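Local structure of F5/8 type C domain protein (Clostridium perfringens, 7JRM) at residues Q111-N116 and V121-K126; L89-A94 and G99-D104; K82-S87 and E141-F146. The protein is part of ZmpB, a probable mucin-directed O-glycopeptidase, and includes a carbohydrate-binding module that probably helps it recognise glycans. All blocks are in the same frame, centred on the assembly; numbering follows the deposited sequence.

Contact 1. Residues Q111-N116 and V121-K126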
ATOM      1  N   GLN A 111      16.020   3.716 -37.546  1.00 21.43           N
ATOM      2  CA  GLN A 111      15.188   3.965 -36.379  1.00 19.51           C
ATOM      3  C   GLN A 111      14.532   5.338 -36.469  1.00 15.85           C
ATOM      4  O   GLN A 111      15.057   6.266 -37.092  1.00 19.42           O
ATOM      5  CB  GLN A 111      16.015   3.869 -35.096  1.00 17.37           C
ATOM      6  CG  GLN A 111      16.476   2.466 -34.742  1.00 24.78           C
ATOM      7  CD  GLN A 111      17.452   2.455 -33.581  1.00 29.68           C
ATOM      8  OE1 GLN A 111      18.560   2.982 -33.680  1.00 30.10           O
ATOM      9  NE2 GLN A 111      17.043   1.855 -32.468  1.00 22.51           N
ATOM     10  N   ILE A 112      13.367   5.460 -35.838  1.00 15.23           N
ATOM     11  CA  ILE A 112      12.677   6.744 -35.776  1.00 16.26           C
ATOM     12  C   ILE A 112      13.477   7.685 -34.887  1.00 15.06           C
ATOM     13  O   ILE A 112      13.694   7.407 -33.701  1.00 15.83           O
ATOM     14  CB  ILE A 112      11.242   6.571 -35.264  1.00 15.72           C
ATOM     15  CG1 ILE A 112      10.397   5.838 -36.307  1.00 13.80           C
ATOM     16  CG2 ILE A 112      10.633   7.921 -34.923  1.00 16.57           C
ATOM     17  CD1 ILE A 112       9.081   5.332 -35.777  1.00 16.09           C
ATOM     18  N   ARG A 113      13.928   8.800 -35.458  1.00 12.36           N
ATOM     19  CA  ARG A 113      14.801   9.728 -34.755  1.00 16.65           C
ATOM     20  C   ARG A 113      14.350  11.155 -35.023  1.00 18.69           C
ATOM     21  O   ARG A 113      14.200  11.555 -36.181  1.00 16.28           O
ATOM     22  CB  ARG A 113      16.262   9.542 -35.184  1.00 19.34           C
ATOM     23  CG  ARG A 113      16.871   8.225 -34.730  1.00 18.22           C
ATOM     24  CD  ARG A 113      18.232   7.984 -35.364  1.00 23.03           C
ATOM     25  NE  ARG A 113      18.176   7.993 -36.823  1.00 23.65           N
ATOM     26  CZ  ARG A 113      19.023   8.664 -37.598  1.00 25.63           C
ATOM     27  NH1 ARG A 113      19.994   9.385 -37.055  1.00 25.31           N
ATOM     28  NH2 ARG A 113      18.898   8.615 -38.916  1.00 21.41           N
ATOM     29  N   LEU A 114      14.141  11.916 -33.952  1.00 16.47           N
ATOM     30  CA  LEU A 114      13.742  13.312 -34.033  1.00 20.97           C
ATOM     31  C   LEU A 114      14.717  14.162 -33.230  1.00 19.31           C
ATOM     32  O   LEU A 114      15.592  13.649 -32.526  1.00 18.75           O
ATOM     33  CB  LEU A 114      12.308  13.515 -33.527  1.00 14.85           C
ATOM     34  CG  LEU A 114      11.205  12.820 -34.327  1.00 17.82           C
ATOM     35  CD1 LEU A 114       9.835  13.159 -33.760  1.00 12.98           C
ATOM     36  CD2 LEU A 114      11.292  13.198 -35.796  1.00 14.79           C
ATOM     37  N   LEU A 115      14.557  15.476 -33.339  1.00 20.16           N
ATOM     38  CA  LEU A 115      15.430  16.431 -32.671  1.00 19.29           C
ATOM     39  C   LEU A 115      14.766  16.961 -31.406  1.00 20.23           C
ATOM     40  O   LEU A 115      13.576  17.288 -31.406  1.00 21.83           O
ATOM     41  CB  LEU A 115      15.780  17.592 -33.604  1.00 20.86           C
ATOM     42  CG  LEU A 115      16.792  18.615 -33.085  1.00 22.42           C
ATOM     43  CD1 LEU A 115      18.195  18.029 -33.083  1.00 28.27           C
ATOM     44  CD2 LEU A 115      16.740  19.889 -33.915  1.00 24.66           C
ATOM     45  N   ASN A 116      15.543  17.041 -30.330  1.00 22.67           N
ATOM     46  CA  ASN A 116      15.060  17.562 -29.062  1.00 23.31           C
ATOM     47  C   ASN A 116      15.316  19.064 -28.969  1.00 25.51           C
ATOM     48  O   ASN A 116      15.968  19.668 -29.822  1.00 26.23           O
ATOM     49  CB  ASN A 116      15.727  16.834 -27.894  1.00 23.87           C
ATOM     50  CG  ASN A 116      15.202  15.424 -27.710  1.00 22.90           C
ATOM     51  OD1 ASN A 116      14.009  15.169 -27.865  1.00 21.92           O
ATOM     52  ND2 ASN A 116      16.095  14.499 -27.375  1.00 21.74           N
ATOM     53  N   VAL A 121      19.392  14.148 -30.100  1.00 27.50           N
ATOM     54  CA  VAL A 121      18.525  13.325 -30.937  1.00 21.95           C
ATOM     55  C   VAL A 121      17.751  12.364 -30.047  1.00 22.07           C
ATOM     56  O   VAL A 121      18.338  11.690 -29.191  1.00 23.41           O
ATOM     57  CB  VAL A 121      19.336  12.564 -31.999  1.00 23.90           C
ATOM     58  CG1 VAL A 121      18.455  11.555 -32.723  1.00 21.51           C
ATOM     59  CG2 VAL A 121      19.962  13.537 -32.986  1.00 22.95           C
ATOM     60  N   GLU A 122      16.437  12.302 -30.246  1.00 22.14           N
ATOM     61  CA  GLU A 122      15.575  11.378 -29.522  1.00 20.79           C
ATOM     62  C   GLU A 122      15.257  10.191 -30.423  1.00 20.12           C
ATOM     63  O   GLU A 122      14.697  10.365 -31.511  1.00 18.56           O
ATOM     64  CB  GLU A 122      14.289  12.069 -29.068  1.00 17.79           C
ATOM     65  CG  GLU A 122      13.447  11.239 -28.114  1.00 18.95           C
ATOM     66  CD  GLU A 122      13.965  11.280 -26.692  1.00 22.23           C
ATOM     67  OE1 GLU A 122      14.758  12.190 -26.372  1.00 19.19           O
ATOM     68  OE2 GLU A 122      13.584  10.398 -25.894  1.00 21.68           O
ATOM     69  N   THR A 123      15.613   8.993 -29.971  1.00 17.78           N
ATOM     70  CA  THR A 123      15.378   7.766 -30.720  1.00 16.03           C
ATOM     71  C   THR A 123      14.160   7.051 -30.150  1.00 18.37           C
ATOM     72  O   THR A 123      14.097   6.787 -28.945  1.00 20.72           O
ATOM     73  CB  THR A 123      16.600   6.848 -30.669  1.00 20.67           C
ATOM     74  OG1 THR A 123      17.780   7.604 -30.973  1.00 20.49           O
ATOM     75  CG2 THR A 123      16.458   5.716 -31.673  1.00 22.60           C
ATOM     76  N   PHE A 124      13.198   6.743 -31.015  1.00 14.82           N
ATOM     77  CA  PHE A 124      11.954   6.103 -30.614  1.00 14.51           C
ATOM     78  C   PHE A 124      11.919   4.663 -31.105  1.00 19.91           C
ATOM     79  O   PHE A 124      12.367   4.363 -32.216  1.00 22.94           O
ATOM     80  CB  PHE A 124      10.738   6.855 -31.165  1.00 17.15           C
ATOM     81  CG  PHE A 124      10.601   8.256 -30.646  1.00 16.15           C
ATOM     82  CD1 PHE A 124      11.300   9.297 -31.231  1.00 16.02           C
ATOM     83  CD2 PHE A 124       9.763   8.533 -29.578  1.00 16.80           C
ATOM     84  CE1 PHE A 124      11.170  10.589 -30.757  1.00 15.18           C
ATOM     85  CE2 PHE A 124       9.629   9.823 -29.099  1.00 17.61           C
ATOM     86  CZ  PHE A 124      10.333  10.851 -29.690  1.00 16.10           C
ATOM     87  N   ALA A 125      11.379   3.774 -30.272  1.00 16.49           N
ATOM     88  CA  ALA A 125      11.174   2.399 -30.704  1.00 21.01           C
ATOM     89  C   ALA A 125       9.838   2.229 -31.412  1.00 20.54           C
ATOM     90  O   ALA A 125       9.687   1.322 -32.239  1.00 19.70           O
ATOM     91  CB  ALA A 125      11.262   1.448 -29.508  1.00 28.99           C
ATOM     92  N   LYS A 126       8.867   3.091 -31.111  1.00 18.46           N
ATOM     93  CA  LYS A 126       7.523   2.989 -31.654  1.00 13.51           C
ATOM     94  C   LYS A 126       7.160   4.261 -32.408  1.00 13.92           C
ATOM     95  O   LYS A 126       7.616   5.356 -32.069  1.00 17.35           O
ATOM     96  CB  LYS A 126       6.499   2.736 -30.543  1.00 16.22           C
ATOM     97  CG  LYS A 126       6.937   1.700 -29.521  1.00 19.82           C
ATOM     98  CD  LYS A 126       6.885   0.296 -30.101  1.00 19.55           C
ATOM     99  CE  LYS A 126       5.450  -0.154 -30.320  1.00 17.44           C
ATOM    100  NZ  LYS A 126       5.372  -1.367 -31.181  1.00 21.65           N
TER
HETATM  101  O   HOH W   1      12.383   2.954 -34.515  1.00 16.61           O
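N116 ND2 is shared between two acceptors, E122 OE1 across the contact at 2.9 Å and S120 OG in the turn. These bonds brace the turn end of a two-stranded antiparallel beta hairpin, strands 112-115 and 121-124, within the NPCBM module. The carboxylate takes up the amide with its anti lone pair, the one turned away from OE2, and the two flat groups are twisted 60° against each other. E122 gets there by an extended start and a bend: CG lies opposite the backbone N (chi1 -170°), then a bend at chi2 (80°) turns OE1 toward the amide of N116. The carbonyl end of the amide is held as well, N116 OD1 accepting a bond from K187 NZ.

Along the ladder, L114 and E122 form a hydrogen-bonded pair with both bonds made: L114 N to E122 O is 2.9 Å and E122 N to L114 O is 2.8 Å. Further along, F124 N reaches I112 O at 2.8 Å in a nearly straight bond. One water bridges the other two backbone atoms, accepting from I112 N and donating to F124 O.

I112, L114 and F124 share the face that packs onto strand 215-224. There I112 CG2 rests against F124 CB at 3.9 Å, L114 CD1 comes obliquely to F124 CE1, and the ring also meets W149. On the other face V121 and T123 are exposed, R113 partly so, while L115 is buried; V121 CG1 touches R113 CB, while R113 CG runs beside the T123 side chain. Q111 lays its amide group over a single methyl, with CD 3.9 Å from T123 CG2.

Contact 2. Residues L89-A94 and G99-D104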
ATOM      1  N   LEU A  89      -1.441  -1.322 -34.342  1.00 20.44           N
ATOM      2  CA  LEU A  89      -2.735  -1.491 -34.988  1.00 19.57           C
ATOM      3  C   LEU A  89      -2.542  -1.501 -36.501  1.00 22.52           C
ATOM      4  O   LEU A  89      -1.435  -1.317 -37.012  1.00 23.81           O
ATOM      5  CB  LEU A  89      -3.704  -0.380 -34.571  1.00 22.72           C
ATOM      6  CG  LEU A  89      -4.129  -0.337 -33.102  1.00 25.27           C
ATOM      7  CD1 LEU A  89      -4.630   1.051 -32.736  1.00 20.24           C
ATOM      8  CD2 LEU A  89      -5.193  -1.385 -32.819  1.00 25.02           C
ATOM      9  N   ASN A  90      -3.638  -1.719 -37.218  1.00 25.63           N
ATOM     10  CA  ASN A  90      -3.650  -1.701 -38.674  1.00 27.95           C
ATOM     11  C   ASN A  90      -4.422  -0.480 -39.150  1.00 24.27           C
ATOM     12  O   ASN A  90      -5.552  -0.245 -38.708  1.00 23.42           O
ATOM     13  CB  ASN A  90      -4.276  -2.979 -39.236  1.00 30.05           C
ATOM     14  CG  ASN A  90      -3.414  -4.204 -39.001  1.00 32.37           C
ATOM     15  OD1 ASN A  90      -2.233  -4.222 -39.347  1.00 32.95           O
ATOM     16  ND2 ASN A  90      -4.002  -5.237 -38.407  1.00 29.75           N
ATOM     17  N   TRP A  91      -3.814   0.295 -40.043  1.00 22.69           N
ATOM     18  CA  TRP A  91      -4.486   1.461 -40.591  1.00 23.44           C
ATOM     19  C   TRP A  91      -5.536   1.038 -41.610  1.00 24.60           C
ATOM     20  O   TRP A  91      -5.427  -0.014 -42.249  1.00 24.68           O
ATOM     21  CB  TRP A  91      -3.480   2.421 -41.234  1.00 22.40           C
ATOM     22  CG  TRP A  91      -2.614   1.811 -42.305  1.00 19.31           C
ATOM     23  CD1 TRP A  91      -3.019   1.331 -43.518  1.00 20.98           C
ATOM     24  CD2 TRP A  91      -1.191   1.640 -42.264  1.00 20.00           C
ATOM     25  NE1 TRP A  91      -1.941   0.862 -44.228  1.00 18.69           N
ATOM     26  CE2 TRP A  91      -0.807   1.041 -43.481  1.00 18.97           C
ATOM     27  CE3 TRP A  91      -0.206   1.930 -41.316  1.00 16.83           C
ATOM     28  CZ2 TRP A  91       0.520   0.728 -43.773  1.00 20.50           C
ATOM     29  CZ3 TRP A  91       1.110   1.617 -41.607  1.00 18.74           C
ATOM     30  CH2 TRP A  91       1.460   1.023 -42.825  1.00 15.33           C
ATOM     31  N   LYS A  92      -6.573   1.866 -41.749  1.00 20.75           N
ATOM     32  CA  LYS A  92      -7.586   1.606 -42.764  1.00 24.28           C
ATOM     33  C   LYS A  92      -7.063   1.912 -44.160  1.00 28.26           C
ATOM     34  O   LYS A  92      -7.447   1.245 -45.127  1.00 25.13           O
ATOM     35  CB  LYS A  92      -8.845   2.424 -42.478  1.00 21.07           C
ATOM     36  CG  LYS A  92      -9.412   2.230 -41.082  1.00 23.43           C
ATOM     37  CD  LYS A  92     -10.652   3.084 -40.874  1.00 22.96           C
ATOM     38  CE  LYS A  92     -11.919   2.299 -41.168  1.00 29.36           C
ATOM     39  NZ  LYS A  92     -12.983   3.161 -41.752  1.00 23.04           N
ATOM     40  N   SER A  93      -6.191   2.910 -44.281  1.00 21.01           N
ATOM     41  CA  SER A  93      -5.610   3.295 -45.558  1.00 19.05           C
ATOM     42  C   SER A  93      -4.369   4.130 -45.286  1.00 21.56           C
ATOM     43  O   SER A  93      -4.248   4.757 -44.230  1.00 16.91           O
ATOM     44  CB  SER A  93      -6.605   4.080 -46.420  1.00 22.20           C
ATOM     45  OG  SER A  93      -6.942   5.312 -45.807  1.00 18.81           O
ATOM     46  N   ALA A  94      -3.450   4.129 -46.248  1.00 18.77           N
ATOM     47  CA  ALA A  94      -2.203   4.867 -46.099  1.00 15.89           C
ATOM     48  C   ALA A  94      -1.692   5.286 -47.467  1.00 17.87           C
ATOM     49  O   ALA A  94      -1.527   4.444 -48.355  1.00 22.49           O
ATOM     50  CB  ALA A  94      -1.146   4.027 -45.375  1.00 16.98           C
ATOM     51  N   GLY A  99       8.484   6.224 -51.244  1.00 15.56           N
ATOM     52  CA  GLY A  99       8.749   5.074 -50.402  1.00 22.65           C
ATOM     53  C   GLY A  99       7.465   4.401 -49.945  1.00 23.33           C
ATOM     54  O   GLY A  99       6.433   4.448 -50.617  1.00 21.66           O
ATOM     55  N   SER A 100       7.538   3.765 -48.779  1.00 20.17           N
ATOM     56  CA  SER A 100       6.391   3.087 -48.196  1.00 21.36           C
ATOM     57  C   SER A 100       6.349   3.359 -46.699  1.00 20.80           C
ATOM     58  O   SER A 100       7.387   3.521 -46.053  1.00 21.08           O
ATOM     59  CB  SER A 100       6.431   1.575 -48.458  1.00 29.87           C
ATOM     60  OG  SER A 100       7.421   0.945 -47.663  1.00 32.26           O
ATOM     61  N   VAL A 101       5.132   3.412 -46.159  1.00 16.67           N
ATOM     62  CA  VAL A 101       4.949   3.669 -44.735  1.00 19.41           C
ATOM     63  C   VAL A 101       5.480   2.487 -43.937  1.00 18.60           C
ATOM     64  O   VAL A 101       5.204   1.324 -44.261  1.00 18.87           O
ATOM     65  CB  VAL A 101       3.469   3.937 -44.425  1.00 19.47           C
ATOM     66  CG1 VAL A 101       3.281   4.236 -42.948  1.00 16.14           C
ATOM     67  CG2 VAL A 101       2.953   5.087 -45.276  1.00 17.10           C
ATOM     68  N   ARG A 102       6.248   2.777 -42.890  1.00 16.93           N
ATOM     69  CA  ARG A 102       6.889   1.754 -42.074  1.00 22.15           C
ATOM     70  C   ARG A 102       6.422   1.861 -40.629  1.00 21.99           C
ATOM     71  O   ARG A 102       6.301   2.963 -40.084  1.00 17.74           O
ATOM     72  CB  ARG A 102       8.415   1.877 -42.136  1.00 17.26           C
ATOM     73  CG  ARG A 102       9.022   1.436 -43.456  1.00 19.92           C
ATOM     74  CD  ARG A 102       8.916  -0.069 -43.638  1.00 20.04           C
ATOM     75  NE  ARG A 102       9.641  -0.799 -42.602  1.00 25.39           N
ATOM     76  CZ  ARG A 102      10.943  -1.063 -42.646  1.00 26.53           C
ATOM     77  NH1 ARG A 102      11.670  -0.656 -43.677  1.00 23.97           N
ATOM     78  NH2 ARG A 102      11.519  -1.737 -41.658  1.00 26.23           N
ATOM     79  N   LYS A 103       6.165   0.709 -40.015  1.00 19.43           N
ATOM     80  CA  LYS A 103       5.790   0.642 -38.610  1.00 19.99           C
ATOM     81  C   LYS A 103       7.045   0.530 -37.754  1.00 19.08           C
ATOM     82  O   LYS A 103       7.913  -0.307 -38.023  1.00 19.73           O
ATOM     83  CB  LYS A 103       4.868  -0.549 -38.348  1.00 18.03           C
ATOM     84  CG  LYS A 103       3.537  -0.490 -39.078  1.00 22.80           C
ATOM     85  CD  LYS A 103       2.612  -1.608 -38.616  1.00 21.42           C
ATOM     86  CE  LYS A 103       1.381  -1.711 -39.501  1.00 27.42           C
ATOM     87  NZ  LYS A 103       0.439  -2.760 -39.022  1.00 25.85           N
ATOM     88  N   ASP A 104       7.138   1.383 -36.734  1.00 17.99           N
ATOM     89  CA  ASP A 104       8.224   1.402 -35.756  1.00 19.61           C
ATOM     90  C   ASP A 104       9.582   1.720 -36.373  1.00 22.74           C
ATOM     91  O   ASP A 104      10.606   1.623 -35.684  1.00 22.51           O
ATOM     92  CB  ASP A 104       8.299   0.080 -34.980  1.00 19.18           C
ATOM     93  CG  ASP A 104       7.086  -0.146 -34.097  1.00 19.07           C
ATOM     94  OD1 ASP A 104       6.453   0.849 -33.692  1.00 19.10           O
ATOM     95  OD2 ASP A 104       6.760  -1.317 -33.811  1.00 21.22           O
TER
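A chi1 of 56° sets the W91 indole between its own backbone N and carbonyl carbon, swinging the six-membered ring toward V101 and K103, while K103, fully extended beyond CG, runs its chain past that ring to the backbone of L89. V101 meets the indole from the opposite direction: with CG1 placed opposite the backbone N (chi1 -179°), this methyl sits 3.7 Å from both W91 CZ3 and W91 CH2. The approach is oblique. On one face of the indole lies A94 CB, offset toward the rim, and this methyl also approaches V101 CG2 at 4.2 Å.

The contact bridges the two sheets of the module's beta sandwich, A94 being in edge strand 93-95 of one and K103 in strand 102-103 of the other. V101 reaches across the gap to I136 as well as touching I128 and T130 of its own sheet, and a classic beta bulge at K92 and S93, opposite V137, precedes A94.

At the polar end, K103 NZ donates to L89 O at 3.1 Å, well tilted from the carbonyl plane, and weakly to N90 OD1. Its aliphatic CE lies 3.9 Å from W91 CZ3, whereas any cation-pi attraction from NZ, 5.4 Å from the centroid of the W91 six-membered ring, is weak at most.

Contact 3. Residues K82-S87 and E141-F146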
ATOM      1  N   LYS A  82      -4.808   3.362 -19.982  1.00 15.23           N
ATOM      2  CA  LYS A  82      -4.365   2.415 -20.996  1.00 19.61           C
ATOM      3  C   LYS A  82      -3.996   3.136 -22.287  1.00 19.55           C
ATOM      4  O   LYS A  82      -4.674   4.077 -22.711  1.00 18.72           O
ATOM      5  CB  LYS A  82      -5.454   1.380 -21.270  1.00 19.93           C
ATOM      6  CG  LYS A  82      -5.802   0.504 -20.077  1.00 23.30           C
ATOM      7  CD  LYS A  82      -4.553  -0.018 -19.384  1.00 18.79           C
ATOM      8  CE  LYS A  82      -4.900  -1.102 -18.378  1.00 28.22           C
ATOM      9  NZ  LYS A  82      -3.864  -1.228 -17.315  1.00 20.46           N
ATOM     10  N   GLU A  83      -2.913   2.685 -22.915  1.00 19.08           N
ATOM     11  CA  GLU A  83      -2.435   3.261 -24.162  1.00 19.90           C
ATOM     12  C   GLU A  83      -2.289   2.170 -25.212  1.00 23.55           C
ATOM     13  O   GLU A  83      -2.000   1.013 -24.895  1.00 20.94           O
ATOM     14  CB  GLU A  83      -1.096   3.987 -23.970  1.00 20.89           C
ATOM     15  CG  GLU A  83      -1.162   5.158 -23.005  1.00 19.11           C
ATOM     16  CD  GLU A  83       0.208   5.700 -22.645  1.00 20.04           C
ATOM     17  OE1 GLU A  83       1.215   5.152 -23.137  1.00 14.47           O
ATOM     18  OE2 GLU A  83       0.275   6.677 -21.869  1.00 19.30           O
ATOM     19  N   THR A  84      -2.498   2.553 -26.469  1.00 19.05           N
ATOM     20  CA  THR A  84      -2.384   1.645 -27.603  1.00 20.25           C
ATOM     21  C   THR A  84      -1.582   2.334 -28.695  1.00 17.27           C
ATOM     22  O   THR A  84      -2.015   3.359 -29.232  1.00 20.75           O
ATOM     23  CB  THR A  84      -3.762   1.237 -28.136  1.00 20.93           C
ATOM     24  OG1 THR A  84      -4.550   0.691 -27.071  1.00 16.77           O
ATOM     25  CG2 THR A  84      -3.617   0.199 -29.240  1.00 18.83           C
ATOM     26  N   GLN A  85      -0.418   1.776 -29.018  1.00 15.71           N
ATOM     27  CA  GLN A  85       0.398   2.329 -30.088  1.00 19.12           C
ATOM     28  C   GLN A  85      -0.300   2.150 -31.430  1.00 19.46           C
ATOM     29  O   GLN A  85      -0.884   1.099 -31.709  1.00 18.48           O
ATOM     30  CB  GLN A  85       1.770   1.656 -30.115  1.00 18.87           C
ATOM     31  CG  GLN A  85       2.656   1.999 -28.929  1.00 17.17           C
ATOM     32  CD  GLN A  85       3.334   3.347 -29.079  1.00 21.49           C
ATOM     33  OE1 GLN A  85       3.443   3.882 -30.183  1.00 20.38           O
ATOM     34  NE2 GLN A  85       3.797   3.905 -27.966  1.00 16.23           N
ATOM     35  N   LEU A  86      -0.248   3.193 -32.261  1.00 16.63           N
ATOM     36  CA  LEU A  86      -0.837   3.097 -33.593  1.00 16.40           C
ATOM     37  C   LEU A  86      -0.104   2.069 -34.443  1.00 17.08           C
ATOM     38  O   LEU A  86      -0.719   1.373 -35.261  1.00 19.42           O
ATOM     39  CB  LEU A  86      -0.823   4.468 -34.273  1.00 14.98           C
ATOM     40  CG  LEU A  86      -2.130   5.264 -34.225  1.00 15.13           C
ATOM     41  CD1 LEU A  86      -2.557   5.518 -32.787  1.00 16.54           C
ATOM     42  CD2 LEU A  86      -1.982   6.571 -34.979  1.00 16.07           C
ATOM     43  N   SER A  87       1.214   1.953 -34.260  1.00 16.14           N
ATOM     44  CA  SER A  87       1.987   0.952 -34.984  1.00 20.79           C
ATOM     45  C   SER A  87       1.642  -0.468 -34.550  1.00 23.19           C
ATOM     46  O   SER A  87       1.966  -1.418 -35.271  1.00 23.63           O
ATOM     47  CB  SER A  87       3.481   1.213 -34.799  1.00 18.21           C
ATOM     48  OG  SER A  87       3.899   0.875 -33.489  1.00 21.25           O
ATOM     49  N   GLU A 141     -12.537   4.350 -33.063  1.00 18.92           N
ATOM     50  CA  GLU A 141     -13.724   4.081 -32.263  1.00 25.44           C
ATOM     51  C   GLU A 141     -13.335   3.556 -30.886  1.00 24.89           C
ATOM     52  O   GLU A 141     -12.523   2.633 -30.766  1.00 22.50           O
ATOM     53  CB  GLU A 141     -14.626   3.075 -32.977  1.00 23.59           C
ATOM     54  CG  GLU A 141     -15.074   3.517 -34.360  1.00 29.17           C
ATOM     55  CD  GLU A 141     -16.108   2.589 -34.964  1.00 30.93           C
ATOM     56  OE1 GLU A 141     -17.064   2.218 -34.250  1.00 33.50           O
ATOM     57  OE2 GLU A 141     -15.963   2.228 -36.151  1.00 27.94           O
ATOM     58  N   GLY A 142     -13.919   4.148 -29.846  1.00 23.34           N
ATOM     59  CA  GLY A 142     -13.665   3.735 -28.483  1.00 25.61           C
ATOM     60  C   GLY A 142     -12.478   4.392 -27.817  1.00 22.51           C
ATOM     61  O   GLY A 142     -12.237   4.136 -26.630  1.00 24.08           O
ATOM     62  N   TYR A 143     -11.734   5.230 -28.531  1.00 20.94           N
ATOM     63  CA  TYR A 143     -10.560   5.891 -27.987  1.00 20.03           C
ATOM     64  C   TYR A 143     -10.891   7.325 -27.593  1.00 16.51           C
ATOM     65  O   TYR A 143     -11.814   7.942 -28.131  1.00 22.03           O
ATOM     66  CB  TYR A 143      -9.411   5.869 -28.995  1.00 18.80           C
ATOM     67  CG  TYR A 143      -8.904   4.476 -29.298  1.00 18.45           C
ATOM     68  CD1 TYR A 143      -8.333   3.694 -28.303  1.00 15.92           C
ATOM     69  CD2 TYR A 143      -9.001   3.940 -30.576  1.00 16.82           C
ATOM     70  CE1 TYR A 143      -7.868   2.419 -28.572  1.00 18.68           C
ATOM     71  CE2 TYR A 143      -8.539   2.667 -30.855  1.00 17.01           C
ATOM     72  CZ  TYR A 143      -7.974   1.911 -29.850  1.00 19.99           C
ATOM     73  OH  TYR A 143      -7.514   0.644 -30.122  1.00 23.37           O
ATOM     74  N   ASP A 144     -10.123   7.854 -26.641  1.00 17.92           N
ATOM     75  CA  ASP A 144     -10.375   9.167 -26.060  1.00 19.48           C
ATOM     76  C   ASP A 144      -9.372  10.221 -26.501  1.00 19.26           C
ATOM     77  O   ASP A 144      -9.766  11.327 -26.882  1.00 20.80           O
ATOM     78  CB  ASP A 144     -10.376   9.070 -24.527  1.00 20.83           C
ATOM     79  CG  ASP A 144     -11.435   8.123 -24.000  1.00 22.88           C
ATOM     80  OD1 ASP A 144     -12.616   8.280 -24.378  1.00 20.45           O
ATOM     81  OD2 ASP A 144     -11.088   7.223 -23.207  1.00 19.58           O
ATOM     82  N   ILE A 145      -8.078   9.909 -26.460  1.00 13.78           N
ATOM     83  CA  ILE A 145      -7.022  10.887 -26.691  1.00 17.61           C
ATOM     84  C   ILE A 145      -6.022  10.312 -27.684  1.00 14.75           C
ATOM     85  O   ILE A 145      -5.653   9.135 -27.598  1.00 13.97           O
ATOM     86  CB  ILE A 145      -6.320  11.273 -25.370  1.00 14.82           C
ATOM     87  CG1 ILE A 145      -7.228  12.168 -24.523  1.00 17.53           C
ATOM     88  CG2 ILE A 145      -4.986  11.960 -25.633  1.00 15.79           C
ATOM     89  CD1 ILE A 145      -7.486  13.526 -25.137  1.00 16.37           C
ATOM     90  N   PHE A 146      -5.591  11.139 -28.633  1.00 13.19           N
ATOM     91  CA  PHE A 146      -4.493  10.808 -29.530  1.00 10.84           C
ATOM     92  C   PHE A 146      -3.281  11.654 -29.166  1.00 15.25           C
ATOM     93  O   PHE A 146      -3.376  12.882 -29.094  1.00 13.48           O
ATOM     94  CB  PHE A 146      -4.875  11.036 -30.993  1.00 12.78           C
ATOM     95  CG  PHE A 146      -3.715  10.919 -31.939  1.00 12.90           C
ATOM     96  CD1 PHE A 146      -3.101   9.695 -32.153  1.00 13.78           C
ATOM     97  CD2 PHE A 146      -3.229  12.032 -32.603  1.00 13.08           C
ATOM     98  CE1 PHE A 146      -2.029   9.583 -33.019  1.00 13.65           C
ATOM     99  CE2 PHE A 146      -2.158  11.926 -33.471  1.00 15.43           C
ATOM    100  CZ  PHE A 146      -1.556  10.699 -33.678  1.00 14.40           C
TER
HETATM  101  O   HOH W   2      -6.314  -1.246 -28.095  1.00 29.31           O
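Polar contact between T84 and Y143 goes through a water, which lies 2.8 Å from T84 OG1 and 3.0 Å from Y143 OH. The water sits at the edge of the phenol, in the plane of its ring, so it continues the tyrosine outward to the threonine. No hydrogen bond joins the two segments directly. T84 presents its hydroxyl on the backbone N side and its methyl opposite that N (chi1 -55°); the methyl carbon T84 CG2 comes within 4.0 Å of Y143 OH, and the two side chains cross at about a right angle.

This wide spacing follows from the topology. Strands 83-85 and 145-152 belong to one antiparallel sheet of the beta sandwich, but strand 215-224 runs between them: T84 bonds through its backbone to F223, I145 to R224. Accordingly the CA atoms of T84 and Y143 are 9.2 Å apart, and side chains must span the central strand, where the Y143 ring stacks on F223.

Apolar packing takes over at L86 and F146. With CG opposite the backbone N (chi1 171°), F146 directs its ring back toward the leucine, and F146 CE1 meets L86 CD2 at 3.6 Å, obliquely to the ring. L86 CD1 is the farther branch, 4.1 Å from the same F146 CE1. Both side chains also touch L202 of the facing sheet, and F146 touches I200 there, which places the pair in the sandwich interior.

All three contacts belong to the carbohydrate-binding module. Contact 2 lies at the surface and spans the two sheets; contacts 1 and 3 are partly buried and share strand 215-224, against which the hairpin packs and across which contact 3 reaches. Contact 1 rests mainly on a backbone ladder, with one side-chain bond at the turn; contact 2 joins indole packing to a lysine bonded to a backbone carbonyl and, weakly, to an amide oxygen; contact 3 has only side-chain packing and a water. D104 of contact 2 forms a salt bridge to K126 of contact 1, which also pairs with D88, and a probable hydrogen bond to S87 of contact 3. Contacts 2 and 3 also meet through apolar packing, L89 CD1 on T84 CG2.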